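Local atomic coordinates of fructose-bisphosphate aldolase (Plasmodium falciparum, PDB entry 4TR9), a protein that belongs to the class I fructose-bisphosphate aldolase family, whose members fold as a TIM barrel, and binds 38D in a pocket of that barrel. Residues A151-T155 / G177-Y181; R154-V158 / S170-T174; V191-P196 / G233-K237; V114-V119 / T130-L136. All coordinates share one frame; numbering follows the deposited sequence. Where two conformers were deposited one is given.

Contact 1 of 4, residues A151-T155 / G177-Y181. With 38D (N'-[(E)-(2,4-dichlorophenyl)methylidene]-3,4-dihydroxybenzohydrazide), chain K.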
loop_
_atom_site.group_PDB
_atom_site.type_symbol
_atom_site.label_atom_id
_atom_site.label_comp_id
_atom_site.label_asym_id
_atom_site.label_seq_id
_atom_site.Cartn_x
_atom_site.Cartn_y
_atom_site.Cartn_z
ATOM N N ALA A 151 16.021 21.777 -8.443
ATOM C CA ALA A 151 15.329 21.313 -9.641
ATOM C C ALA A 151 13.814 21.336 -9.473
ATOM O O ALA A 151 13.304 21.534 -8.370
ATOM C CB ALA A 151 15.796 19.911 -10.005
ATOM N N LYS A 152 13.098 21.129 -10.575
ATOM C CA LYS A 152 11.639 21.134 -10.553
ATOM C C LYS A 152 11.065 20.033 -11.446
ATOM O O LYS A 152 11.677 19.642 -12.438
ATOM C CB LYS A 152 11.105 22.498 -10.988
ATOM C CG LYS A 152 9.726 22.823 -10.441
ATOM C CD LYS A 152 8.879 23.515 -11.486
ATOM C CE LYS A 152 8.717 22.628 -12.705
ATOM N NZ LYS A 152 7.871 23.263 -13.745
ATOM N N TRP A 153 9.879 19.550 -11.087
ATOM C CA TRP A 153 9.254 18.412 -11.755
ATOM C C TRP A 153 7.743 18.519 -11.601
ATOM O O TRP A 153 7.204 18.285 -10.519
ATOM C CB TRP A 153 9.791 17.105 -11.160
ATOM C CG TRP A 153 9.170 15.810 -11.633
ATOM C CD1 TRP A 153 7.886 15.390 -11.434
ATOM C CD2 TRP A 153 9.838 14.739 -12.316
ATOM N NE1 TRP A 153 7.705 14.141 -11.977
ATOM C CE2 TRP A 153 8.888 13.718 -12.523
ATOM C CE3 TRP A 153 11.142 14.552 -12.789
ATOM C CZ2 TRP A 153 9.201 12.526 -13.177
ATOM C CZ3 TRP A 153 11.451 13.367 -13.437
ATOM C CH2 TRP A 153 10.485 12.369 -13.625
ATOM N N ARG A 154 7.062 18.881 -12.683
ATOM C CA ARG A 154 5.631 19.164 -12.627
ATOM C C ARG A 154 4.765 17.967 -13.008
ATOM O O ARG A 154 4.912 17.396 -14.086
ATOM C CB ARG A 154 5.294 20.347 -13.535
ATOM C CG ARG A 154 3.807 20.642 -13.653
ATOM C CD ARG A 154 3.567 21.897 -14.475
ATOM N NE ARG A 154 2.147 22.181 -14.660
ATOM C CZ ARG A 154 1.450 21.838 -15.739
ATOM N NH1 ARG A 154 0.162 22.138 -15.821
ATOM N NH2 ARG A 154 2.042 21.193 -16.735
ATOM N N THR A 155 3.856 17.600 -12.111
ATOM C CA THR A 155 2.879 16.553 -12.384
ATOM C C THR A 155 1.477 17.148 -12.319
ATOM O O THR A 155 1.242 18.119 -11.598
ATOM C CB THR A 155 2.999 15.385 -11.390
ATOM O OG1 THR A 155 4.378 15.169 -11.065
ATOM C CG2 THR A 155 2.419 14.113 -11.990
ATOM N N GLY A 177 6.190 8.959 -9.064
ATOM C CA GLY A 177 6.984 9.688 -10.036
ATOM C C GLY A 177 7.733 10.833 -9.383
ATOM O O GLY A 177 8.933 11.007 -9.597
ATOM N N LEU A 178 7.016 11.613 -8.579
ATOM C CA LEU A 178 7.621 12.696 -7.814
ATOM C C LEU A 178 8.624 12.141 -6.811
ATOM O O LEU A 178 9.644 12.767 -6.525
ATOM C CB LEU A 178 6.546 13.508 -7.089
ATOM C CG LEU A 178 5.621 14.368 -7.949
ATOM C CD1 LEU A 178 4.349 14.706 -7.189
ATOM C CD2 LEU A 178 6.332 15.636 -8.388
ATOM N N ALA A 179 8.323 10.958 -6.285
ATOM C CA ALA A 179 9.171 10.317 -5.288
ATOM C C ALA A 179 10.540 9.952 -5.854
ATOM O O ALA A 179 11.570 10.264 -5.254
ATOM C CB ALA A 179 8.483 9.079 -4.734
ATOM N N ARG A 180 10.545 9.286 -7.005
ATOM C CA ARG A 180 11.786 8.885 -7.658
ATOM C C ARG A 180 12.626 10.100 -8.031
ATOM O O ARG A 180 13.832 10.132 -7.788
ATOM C CB ARG A 180 11.490 8.049 -8.904
ATOM C CG ARG A 180 10.805 6.725 -8.617
ATOM C CD ARG A 180 11.771 5.708 -8.031
ATOM N NE ARG A 180 12.712 5.199 -9.028
ATOM C CZ ARG A 180 13.994 5.545 -9.097
ATOM N NH1 ARG A 180 14.771 5.029 -10.039
ATOM N NH2 ARG A 180 14.500 6.404 -8.222
ATOM N N TYR A 181 11.973 11.099 -8.617
ATOM C CA TYR A 181 12.637 12.324 -9.045
ATOM C C TYR A 181 13.354 13.026 -7.897
ATOM O O TYR A 181 14.491 13.470 -8.045
ATOM C CB TYR A 181 11.619 13.273 -9.683
ATOM C CG TYR A 181 11.795 14.730 -9.311
ATOM C CD1 TYR A 181 12.733 15.527 -9.955
ATOM C CD2 TYR A 181 11.010 15.313 -8.321
ATOM C CE1 TYR A 181 12.890 16.860 -9.620
ATOM C CE2 TYR A 181 11.163 16.642 -7.977
ATOM C CZ TYR A 181 12.102 17.410 -8.631
ATOM O OH TYR A 181 12.253 18.736 -8.294
HETATM N N12 38D K . 3.000 23.616 -20.054
HETATM C C13 38D K . 1.677 24.172 -20.015
HETATM C C15 38D K . 1.351 23.221 -22.298
HETATM C C17 38D K . -0.798 22.555 -23.118
HETATM C C20 38D K . -0.606 23.456 -20.906
HETATM C C01 38D K . 4.592 24.772 -16.211
HETATM C C02 38D K . 5.049 25.196 -14.963
HETATM O O03 38D K . 4.207 25.178 -13.830
HETATM C C04 38D K . 6.355 25.646 -14.831
HETATM C C05 38D K . 7.197 25.671 -15.929
HETATM C C06 38D K . 6.745 25.250 -17.167
HETATM O O07 38D K . 6.844 26.083 -13.578
HETATM C C08 38D K . 5.450 24.797 -17.303
HETATM C C09 38D K . 4.984 24.350 -18.692
HETATM O O10 38D K . 5.784 24.302 -19.619
HETATM N N11 38D K . 3.597 24.015 -18.856
HETATM C C14 38D K . 0.773 23.595 -21.100
HETATM C C16 38D K . 0.566 22.696 -23.313
HETATM CL CL1 38D K . -1.760 21.892 -24.409
HETATM C C19 38D K . -1.391 22.929 -21.924
HETATM CL CL2 38D K . -1.372 23.921 -19.410
#
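Over one face of the Trp153 indole lies Tyr181 CB, while Thr155 OG1 sits in plane at the indole's edge; the carbonyl oxygen of Gly177 approaches obliquely, 3.9 Å from Trp153 CZ2. The Tyr181 ring takes Trp153 CB over one face, with Ala151 CB at its edge. The two aromatic side chains run antiparallel, giving an offset stack in which the Trp153 five-membered ring and the Tyr181 ring have centroids 4.6 Å apart and planes 28° apart. Trp153 chi1 of 175° sets the indole beside its own carbonyl carbon, where CE3 comes 3.4 Å from Tyr181 CD1. Leu178 CD2 touches both Trp153 CD1, at 3.4 Å, and Thr155 OG1, at 3.3 Å.

Strand alternation sends Lys152 and Arg154 the other way, into the 38D pocket. Lys152 NZ approaches 38D O07 to 3.0 Å and makes a salt bridge with Asp40, while Arg154 NE is paired with Glu197. The chemistry is therefore divided by the strand: aromatic and aliphatic groups bind it to the helix, whereas charged groups on its other side meet the ligand.

Contact 2 of 4, residues R154-V158 / S170-T174. With 38D (N'-[(E)-(2,4-dichlorophenyl)methylidene]-3,4-dihydroxybenzohydrazide), chain K.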
loop_
_atom_site.group_PDB
_atom_site.type_symbol
_atom_site.label_atom_id
_atom_site.label_comp_id
_atom_site.label_asym_id
_atom_site.label_seq_id
_atom_site.Cartn_x
_atom_site.Cartn_y
_atom_site.Cartn_z
ATOM N N ARG A 154 7.062 18.881 -12.683
ATOM C CA ARG A 154 5.631 19.164 -12.627
ATOM C C ARG A 154 4.765 17.967 -13.008
ATOM O O ARG A 154 4.912 17.396 -14.086
ATOM C CB ARG A 154 5.294 20.347 -13.535
ATOM C CG ARG A 154 3.807 20.642 -13.653
ATOM C CD ARG A 154 3.567 21.897 -14.475
ATOM N NE ARG A 154 2.147 22.181 -14.660
ATOM C CZ ARG A 154 1.450 21.838 -15.739
ATOM N NH1 ARG A 154 0.162 22.138 -15.821
ATOM N NH2 ARG A 154 2.042 21.193 -16.735
ATOM N N THR A 155 3.856 17.600 -12.111
ATOM C CA THR A 155 2.879 16.553 -12.384
ATOM C C THR A 155 1.477 17.148 -12.319
ATOM O O THR A 155 1.242 18.119 -11.598
ATOM C CB THR A 155 2.999 15.385 -11.390
ATOM O OG1 THR A 155 4.378 15.169 -11.065
ATOM C CG2 THR A 155 2.419 14.113 -11.990
ATOM N N VAL A 156 0.547 16.572 -13.072
ATOM C CA VAL A 156 -0.791 17.140 -13.188
ATOM C C VAL A 156 -1.891 16.144 -12.830
ATOM O O VAL A 156 -1.923 15.026 -13.346
ATOM C CB VAL A 156 -1.039 17.672 -14.615
ATOM C CG1 VAL A 156 -2.499 18.046 -14.805
ATOM C CG2 VAL A 156 -0.137 18.862 -14.900
ATOM N N LEU A 157 -2.787 16.559 -11.940
ATOM C CA LEU A 157 -3.966 15.770 -11.600
ATOM C C LEU A 157 -5.236 16.547 -11.935
ATOM O O LEU A 157 -5.254 17.777 -11.888
ATOM C CB LEU A 157 -3.964 15.382 -10.119
ATOM C CG LEU A 157 -2.799 14.534 -9.603
ATOM C CD1 LEU A 157 -1.658 15.411 -9.102
ATOM C CD2 LEU A 157 -3.272 13.585 -8.512
ATOM N N VAL A 158 -6.297 15.823 -12.270
ATOM C CA VAL A 158 -7.559 16.443 -12.654
ATOM C C VAL A 158 -8.669 16.063 -11.679
ATOM O O VAL A 158 -8.791 14.901 -11.296
ATOM C CB VAL A 158 -7.971 16.032 -14.085
ATOM C CG1 VAL A 158 -9.325 16.622 -14.451
ATOM C CG2 VAL A 158 -6.909 16.461 -15.086
ATOM N N SER A 170 -3.876 7.261 -10.997
ATOM C CA SER A 170 -3.366 8.589 -11.315
ATOM C C SER A 170 -2.601 9.184 -10.140
ATOM O O SER A 170 -1.532 9.770 -10.316
ATOM C CB SER A 170 -4.512 9.519 -11.713
ATOM O OG SER A 170 -4.051 10.848 -11.889
ATOM N N ILE A 171 -3.158 9.028 -8.944
ATOM C CA ILE A 171 -2.567 9.591 -7.737
ATOM C C ILE A 171 -1.242 8.918 -7.390
ATOM O O ILE A 171 -0.274 9.588 -7.028
ATOM C CB ILE A 171 -3.529 9.468 -6.536
ATOM C CG1 ILE A 171 -4.811 10.260 -6.799
ATOM C CG2 ILE A 171 -2.864 9.950 -5.256
ATOM C CD1 ILE A 171 -5.826 10.167 -5.684
ATOM N N HIS A 172 -1.196 7.595 -7.514
ATOM C CA HIS A 172 -0.014 6.847 -7.105
ATOM C C HIS A 172 1.130 6.980 -8.108
ATOM O O HIS A 172 2.296 7.030 -7.718
ATOM C CB HIS A 172 -0.349 5.370 -6.898
ATOM C CG HIS A 172 0.700 4.623 -6.135
ATOM N ND1 HIS A 172 1.091 4.983 -4.865
ATOM C CD2 HIS A 172 1.447 3.543 -6.467
ATOM C CE1 HIS A 172 2.030 4.156 -4.443
ATOM N NE2 HIS A 172 2.264 3.272 -5.397
ATOM N N GLU A 173 0.798 7.028 -9.394
ATOM C CA GLU A 173 1.810 7.256 -10.420
ATOM C C GLU A 173 2.409 8.649 -10.264
ATOM O O GLU A 173 3.616 8.840 -10.427
ATOM C CB GLU A 173 1.218 7.078 -11.822
ATOM C CG GLU A 173 2.009 7.755 -12.941
ATOM C CD GLU A 173 3.415 7.198 -13.117
ATOM O OE1 GLU A 173 3.722 6.128 -12.549
ATOM O OE2 GLU A 173 4.218 7.836 -13.830
ATOM N N THR A 174 1.556 9.617 -9.944
ATOM C CA THR A 174 2.005 10.970 -9.651
ATOM C C THR A 174 2.933 10.971 -8.443
ATOM O O THR A 174 4.028 11.531 -8.488
ATOM C CB THR A 174 0.817 11.914 -9.382
ATOM O OG1 THR A 174 0.162 12.224 -10.618
ATOM C CG2 THR A 174 1.290 13.202 -8.726
HETATM N N12 38D K . 3.000 23.616 -20.054
HETATM C C13 38D K . 1.677 24.172 -20.015
HETATM C C15 38D K . 1.351 23.221 -22.298
HETATM C C17 38D K . -0.798 22.555 -23.118
HETATM C C20 38D K . -0.606 23.456 -20.906
HETATM C C01 38D K . 4.592 24.772 -16.211
HETATM C C02 38D K . 5.049 25.196 -14.963
HETATM O O03 38D K . 4.207 25.178 -13.830
HETATM C C04 38D K . 6.355 25.646 -14.831
HETATM C C05 38D K . 7.197 25.671 -15.929
HETATM C C06 38D K . 6.745 25.250 -17.167
HETATM O O07 38D K . 6.844 26.083 -13.578
HETATM C C08 38D K . 5.450 24.797 -17.303
HETATM C C09 38D K . 4.984 24.350 -18.692
HETATM O O10 38D K . 5.784 24.302 -19.619
HETATM N N11 38D K . 3.597 24.015 -18.856
HETATM C C14 38D K . 0.773 23.595 -21.100
HETATM C C16 38D K . 0.566 22.696 -23.313
HETATM CL CL1 38D K . -1.760 21.892 -24.409
HETATM C C19 38D K . -1.391 22.929 -21.924
HETATM CL CL2 38D K . -1.372 23.921 -19.410
HETATM O O HOH W 1 5.091 12.381 -10.992
HETATM O O HOH W 2 -2.413 12.221 -13.302
HETATM O O HOH W 3 -5.934 12.905 -12.610
#
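Thr155 and Leu157 meet Thr174 and Ile171 in the first half of a beta-alpha-beta unit of the TIM barrel, where strand 150-157 runs antiparallel to helix 168-187, the short segments 173° apart. The threonine side chains pass head to tail, Thr155 CG2 lying 3.2 Å from Thr174 OG1. Further along, Leu157 divides its branches: CD1 packs on Thr174 CG2 at 3.7 Å, and CD2 meets Ile171 CG1 crosswise.

Thr174 suits this buried helix position because its methyl serves the core while its hydroxyl turns back on its own helix. OG1 donates to Ser170 O at 3.0 Å; the Thr174 amide reaches the same oxygen from the opposite face of the carbonyl plane.

Water completes the seam. One molecule links Thr155 OG1 with Thr174 O. Ser170 OG donates to a second at 2.6 Å, which donates to Val156 O. Ser170 OG itself accepts from a third water at 2.9 Å, and that water accepts from the Val158 amide. Small, polar Ser170 thus couples to both through water. His172 meets His172 of the second subunit. A strand followed by an antiparallel helix on its outer side is the beta-alpha unit from which a TIM barrel is built.

Contact 3 of 4, residues V191-P196 / G233-K237; sequences VPIVEP and GALLK
Segments 191-196 and 233-237 run parallel, 31° apart end to end, with strand 235-236 in the second, and three backbone bonds join them: Leu235 N to Pro192 O at 3.1 Å, Val194 N to Leu235 O at 2.8 Å, and Lys237 N to Val194 O at 2.6 Å. Pro192 ends the bonding: having no N-H, it sets CD 3.3 Å from Gly233 O, while its carbonyl still accepts from Leu235 N.

Side chains alternate. Ile193 and Leu235 share one face, Ile193 CG1 touching Leu235 CB, and the other Ile193 branch, CG2, comes 3.6 Å from Lys237 CB. On the opposite face Val194 and Leu236 turn toward helix 206-226; Leu236 CD1 lies 3.4 Å from Val194 O and also packs crosswise on Pro196 CD.

Glu195 and Lys237 extend together in the same direction. Both hold CG beside their own carbonyl carbon (chi1 -177° and -173°) and stay extended, so the carboxylate rides along the aliphatic part of the lysine, OE1 being 3.5 Å from Lys237 CD. The salt bridge from Glu195 OE1 to Lys237 NZ is long at 3.9 Å, and Lys152 NZ forms another long, weak pair with OE1.

Both side chains belong to the 38D pocket, where Lys237 NZ and Glu195 OE2 each make a weak hydrogen bond to the ligand. Backbone bonds thus fix two long polar side chains in register, while the buried Glu195 OE1, lacking any hydrogen-bond partner in the model, is probably balanced by the long, weak pairs with Lys237 and Lys152.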
loop_
_atom_site.group_PDB
_atom_site.type_symbol
_atom_site.label_atom_id
_atom_site.label_comp_id
_atom_site.label_asym_id
_atom_site.label_seq_id
_atom_site.Cartn_x
_atom_site.Cartn_y
_atom_site.Cartn_z
ATOM N N VAL A 191 18.196 20.422 -4.758
ATOM C CA VAL A 191 16.958 20.487 -3.989
ATOM C C VAL A 191 15.750 20.278 -4.894
ATOM O O VAL A 191 15.504 21.068 -5.803
ATOM C CB VAL A 191 16.816 21.833 -3.252
ATOM C CG1 VAL A 191 15.427 21.964 -2.646
ATOM C CG2 VAL A 191 17.887 21.967 -2.183
ATOM N N PRO A 192 14.993 19.202 -4.650
ATOM C CA PRO A 192 13.835 18.895 -5.492
ATOM C C PRO A 192 12.587 19.684 -5.108
ATOM O O PRO A 192 12.190 19.692 -3.942
ATOM C CB PRO A 192 13.624 17.400 -5.253
ATOM C CG PRO A 192 14.108 17.180 -3.861
ATOM C CD PRO A 192 15.232 18.160 -3.635
ATOM N N ILE A 193 11.983 20.349 -6.086
ATOM C CA ILE A 193 10.693 20.991 -5.877
ATOM C C ILE A 193 9.586 20.051 -6.338
ATOM O O ILE A 193 9.375 19.858 -7.536
ATOM C CB ILE A 193 10.588 22.333 -6.621
ATOM C CG1 ILE A 193 11.605 23.330 -6.064
ATOM C CG2 ILE A 193 9.185 22.900 -6.499
ATOM C CD1 ILE A 193 11.459 24.726 -6.626
ATOM N N VAL A 194 8.893 19.455 -5.374
ATOM C CA VAL A 194 7.827 18.506 -5.669
ATOM C C VAL A 194 6.541 19.235 -6.036
ATOM O O VAL A 194 5.962 19.940 -5.211
ATOM C CB VAL A 194 7.568 17.572 -4.475
ATOM C CG1 VAL A 194 6.446 16.598 -4.796
ATOM C CG2 VAL A 194 8.840 16.828 -4.102
ATOM N N GLU A 195 6.099 19.064 -7.278
ATOM C CA GLU A 195 4.918 19.768 -7.763
ATOM C C GLU A 195 3.814 18.809 -8.205
ATOM O O GLU A 195 3.769 18.397 -9.364
ATOM C CB GLU A 195 5.292 20.700 -8.919
ATOM C CG GLU A 195 4.136 21.543 -9.442
ATOM C CD GLU A 195 4.533 22.411 -10.618
ATOM O OE1 GLU A 195 5.741 22.476 -10.930
ATOM O OE2 GLU A 195 3.637 23.029 -11.234
ATOM N N PRO A 196 2.927 18.438 -7.271
ATOM C CA PRO A 196 1.720 17.676 -7.598
ATOM C C PRO A 196 0.540 18.603 -7.879
ATOM O O PRO A 196 -0.395 18.671 -7.082
ATOM C CB PRO A 196 1.483 16.852 -6.333
ATOM C CG PRO A 196 1.987 17.736 -5.237
ATOM C CD PRO A 196 3.122 18.554 -5.814
ATOM N N GLY A 233 15.464 18.977 2.968
ATOM C CA GLY A 233 16.123 19.453 1.767
ATOM C C GLY A 233 15.210 19.466 0.558
ATOM O O GLY A 233 15.675 19.419 -0.580
ATOM N N ALA A 234 13.906 19.534 0.799
ATOM C CA ALA A 234 12.938 19.520 -0.290
ATOM C C ALA A 234 11.951 20.676 -0.179
ATOM O O ALA A 234 11.871 21.342 0.852
ATOM C CB ALA A 234 12.197 18.191 -0.318
ATOM N N LEU A 235 11.206 20.910 -1.255
ATOM C CA LEU A 235 10.158 21.923 -1.265
ATOM C C LEU A 235 8.899 21.370 -1.920
ATOM O O LEU A 235 8.966 20.448 -2.732
ATOM C CB LEU A 235 10.623 23.186 -1.995
ATOM C CG LEU A 235 11.692 24.040 -1.308
ATOM C CD1 LEU A 235 12.072 25.225 -2.185
ATOM C CD2 LEU A 235 11.217 24.513 0.058
ATOM N N LEU A 236 7.753 21.937 -1.562
ATOM C CA LEU A 236 6.479 21.506 -2.124
ATOM C C LEU A 236 5.858 22.615 -2.963
ATOM O O LEU A 236 5.765 23.760 -2.521
ATOM C CB LEU A 236 5.516 21.084 -1.013
ATOM C CG LEU A 236 4.131 20.592 -1.440
ATOM C CD1 LEU A 236 4.238 19.334 -2.286
ATOM C CD2 LEU A 236 3.249 20.351 -0.223
ATOM N N LYS A 237 5.434 22.273 -4.175
ATOM C CA LYS A 237 4.772 23.236 -5.046
ATOM C C LYS A 237 3.368 22.763 -5.408
ATOM O O LYS A 237 3.147 22.229 -6.494
ATOM C CB LYS A 237 5.596 23.478 -6.314
ATOM C CG LYS A 237 5.064 24.594 -7.203
ATOM C CD LYS A 237 5.990 24.860 -8.378
ATOM C CE LYS A 237 5.457 25.977 -9.260
ATOM N NZ LYS A 237 6.387 26.296 -10.378
#

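Contact 4 of 4, residues V114-V119 / T130-L136; sequences VDKGLV and TQGLDGL
With CG beside its backbone N (chi1 -64°) and every later torsion extended, Lys116 lays its chain along Gly132, CG and CD both near the glycine CA, and delivers NZ to Asp134 O at 3.2 Å, on a lone pair in the carbonyl plane. Asp115 differs: chi1 of 70° puts CG between N and C, and OD1 accepts from Gly117 N through its anti lone pair, an Asx turn; OD2 pairs with Lys113.

Lys116 N donates to Gln131 O at 2.6 Å, and Gln131 N to Gly117 O at 3.1 Å, almost straight along the carbonyl direction. Leu118 and Thr130 form an antiparallel non-hydrogen-bonded pair, Leu118 CD2 lying 3.5 Å from Thr130 OG1, which is bonded to Arg154 O.

Gly132 suits its place because a side chain would collide with Val114 O and its neighbours. Gly135, third residue of the type II turn from Leu133 to Leu136 and at the N-cap position, tolerates the positive phi; Leu136 CD1 packs on Val114 CB at 3.8 Å. Asp134 accepts from the backbone N of Asp134 and of Gly132 in the second subunit, and salt bridges join Lys116 of each subunit to Asp134 of the other.

Within the chain the hairpin of strands 118-120 and 128-130 lies against strand 150-157, Leu118 on Val156 and Thr130 on Thr155, while Leu133 and Leu136 lead into helix 136-146 beside helix 168-187.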
loop_
_atom_site.group_PDB
_atom_site.type_symbol
_atom_site.label_atom_id
_atom_site.label_comp_id
_atom_site.label_asym_id
_atom_site.label_seq_id
_atom_site.Cartn_x
_atom_site.Cartn_y
_atom_site.Cartn_z
ATOM N N VAL A 114 13.499 19.805 -14.931
ATOM C CA VAL A 114 14.101 18.543 -15.348
ATOM C C VAL A 114 13.094 17.546 -15.920
ATOM O O VAL A 114 13.474 16.460 -16.357
ATOM C CB VAL A 114 14.843 17.864 -14.176
ATOM C CG1 VAL A 114 15.851 18.823 -13.564
ATOM C CG2 VAL A 114 13.853 17.383 -13.128
ATOM N N ASP A 115 11.816 17.910 -15.921
ATOM C CA ASP A 115 10.786 17.012 -16.431
ATOM C C ASP A 115 10.699 17.085 -17.955
ATOM O O ASP A 115 10.994 18.121 -18.551
ATOM C CB ASP A 115 9.425 17.326 -15.796
ATOM C CG ASP A 115 8.846 18.642 -16.260
ATOM O OD1 ASP A 115 8.180 18.661 -17.318
ATOM O OD2 ASP A 115 9.041 19.657 -15.559
ATOM N N LYS A 116 10.301 15.978 -18.578
ATOM C CA LYS A 116 10.237 15.896 -20.036
ATOM C C LYS A 116 8.809 15.985 -20.568
ATOM O O LYS A 116 8.520 15.505 -21.664
ATOM C CB LYS A 116 10.879 14.596 -20.528
ATOM C CG LYS A 116 12.365 14.466 -20.241
ATOM C CD LYS A 116 12.895 13.135 -20.757
ATOM C CE LYS A 116 14.363 12.945 -20.412
ATOM N NZ LYS A 116 14.867 11.616 -20.858
ATOM N N GLY A 117 7.917 16.591 -19.792
ATOM C CA GLY A 117 6.541 16.764 -20.222
ATOM C C GLY A 117 5.615 15.663 -19.739
ATOM O O GLY A 117 6.013 14.803 -18.954
ATOM N N LEU A 118 4.375 15.688 -20.221
ATOM C CA LEU A 118 3.352 14.755 -19.757
ATOM C C LEU A 118 2.988 13.708 -20.805
ATOM O O LEU A 118 3.060 13.961 -22.007
ATOM C CB LEU A 118 2.094 15.520 -19.340
ATOM C CG LEU A 118 2.261 16.580 -18.252
ATOM C CD1 LEU A 118 0.941 17.288 -18.001
ATOM C CD2 LEU A 118 2.793 15.957 -16.972
ATOM N N VAL A 119 2.592 12.531 -20.331
ATOM C CA VAL A 119 2.145 11.443 -21.195
ATOM C C VAL A 119 0.935 10.751 -20.569
ATOM O O VAL A 119 0.919 10.491 -19.366
ATOM C CB VAL A 119 3.270 10.408 -21.442
ATOM C CG1 VAL A 119 2.719 9.150 -22.095
ATOM C CG2 VAL A 119 4.374 11.010 -22.297
ATOM N N THR A 130 4.243 12.065 -15.826
ATOM C CA THR A 130 5.402 12.866 -16.209
ATOM C C THR A 130 6.638 12.007 -16.477
ATOM O O THR A 130 6.966 11.113 -15.698
ATOM C CB THR A 130 5.743 13.904 -15.125
ATOM O OG1 THR A 130 4.543 14.318 -14.461
ATOM C CG2 THR A 130 6.410 15.115 -15.747
ATOM N N GLN A 131 7.319 12.291 -17.583
ATOM C CA GLN A 131 8.525 11.557 -17.951
ATOM C C GLN A 131 9.781 12.381 -17.683
ATOM O O GLN A 131 9.731 13.610 -17.658
ATOM C CB GLN A 131 8.471 11.146 -19.423
ATOM C CG GLN A 131 7.382 10.138 -19.745
ATOM C CD GLN A 131 7.424 9.678 -21.188
ATOM O OE1 GLN A 131 7.832 10.424 -22.078
ATOM N NE2 GLN A 131 7.007 8.440 -21.425
ATOM N N GLY A 132 10.903 11.701 -17.476
ATOM C CA GLY A 132 12.163 12.383 -17.239
ATOM C C GLY A 132 13.113 11.667 -16.298
ATOM O O GLY A 132 14.119 12.237 -15.874
ATOM N N LEU A 133 12.802 10.417 -15.970
ATOM C CA LEU A 133 13.636 9.646 -15.055
ATOM C C LEU A 133 14.876 9.086 -15.746
ATOM O O LEU A 133 15.922 8.926 -15.119
ATOM C CB LEU A 133 12.829 8.506 -14.429
ATOM C CG LEU A 133 11.782 8.913 -13.391
ATOM C CD1 LEU A 133 11.032 7.696 -12.876
ATOM C CD2 LEU A 133 12.440 9.664 -12.243
ATOM N N ASP A 134 14.755 8.795 -17.037
ATOM C CA ASP A 134 15.863 8.219 -17.796
ATOM C C ASP A 134 16.988 9.229 -17.998
ATOM O O ASP A 134 16.816 10.240 -18.680
ATOM C CB ASP A 134 15.374 7.702 -19.151
ATOM C CG ASP A 134 14.297 6.644 -19.017
ATOM O OD1 ASP A 134 14.181 6.044 -17.928
ATOM O OD2 ASP A 134 13.568 6.408 -20.003
ATOM N N GLY A 135 18.140 8.946 -17.400
ATOM C CA GLY A 135 19.297 9.814 -17.518
ATOM C C GLY A 135 19.184 11.070 -16.676
ATOM O O GLY A 135 19.901 12.044 -16.904
ATOM N N LEU A 136 18.283 11.048 -15.699
ATOM C CA LEU A 136 18.065 12.198 -14.829
ATOM C C LEU A 136 19.292 12.492 -13.973
ATOM O O LEU A 136 19.680 13.649 -13.810
ATOM C CB LEU A 136 16.844 11.972 -13.933
ATOM C CG LEU A 136 16.532 13.080 -12.924
ATOM C CD1 LEU A 136 16.308 14.407 -13.632
ATOM C CD2 LEU A 136 15.326 12.716 -12.072
#

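Overall arrangement
Contacts 1 and 2 use the same strand, 150-157, and the same helix, 168-187, sharing Arg154 and Thr155; contact 1 is aromatic and aliphatic, contact 2 smaller and bridged by water. Contact 3 lies closest to the centre of the chain and replaces strand-helix packing by strand-strand hydrogen bonding; it joins contact 1 within the barrel sheet, Thr155 N meeting Glu195 O. These three are buried; contacts 1 and 3 hold pocket residues, contact 2 only the shared Arg154. Contact 4 is only partly buried: two glycine-containing segments joined by backbone bonds and a lysine side chain, it meets contact 1 through Thr130 and Arg154 O, stays about 6 Å from contact 3 at the nearest atoms, and faces the second subunit with charged groups.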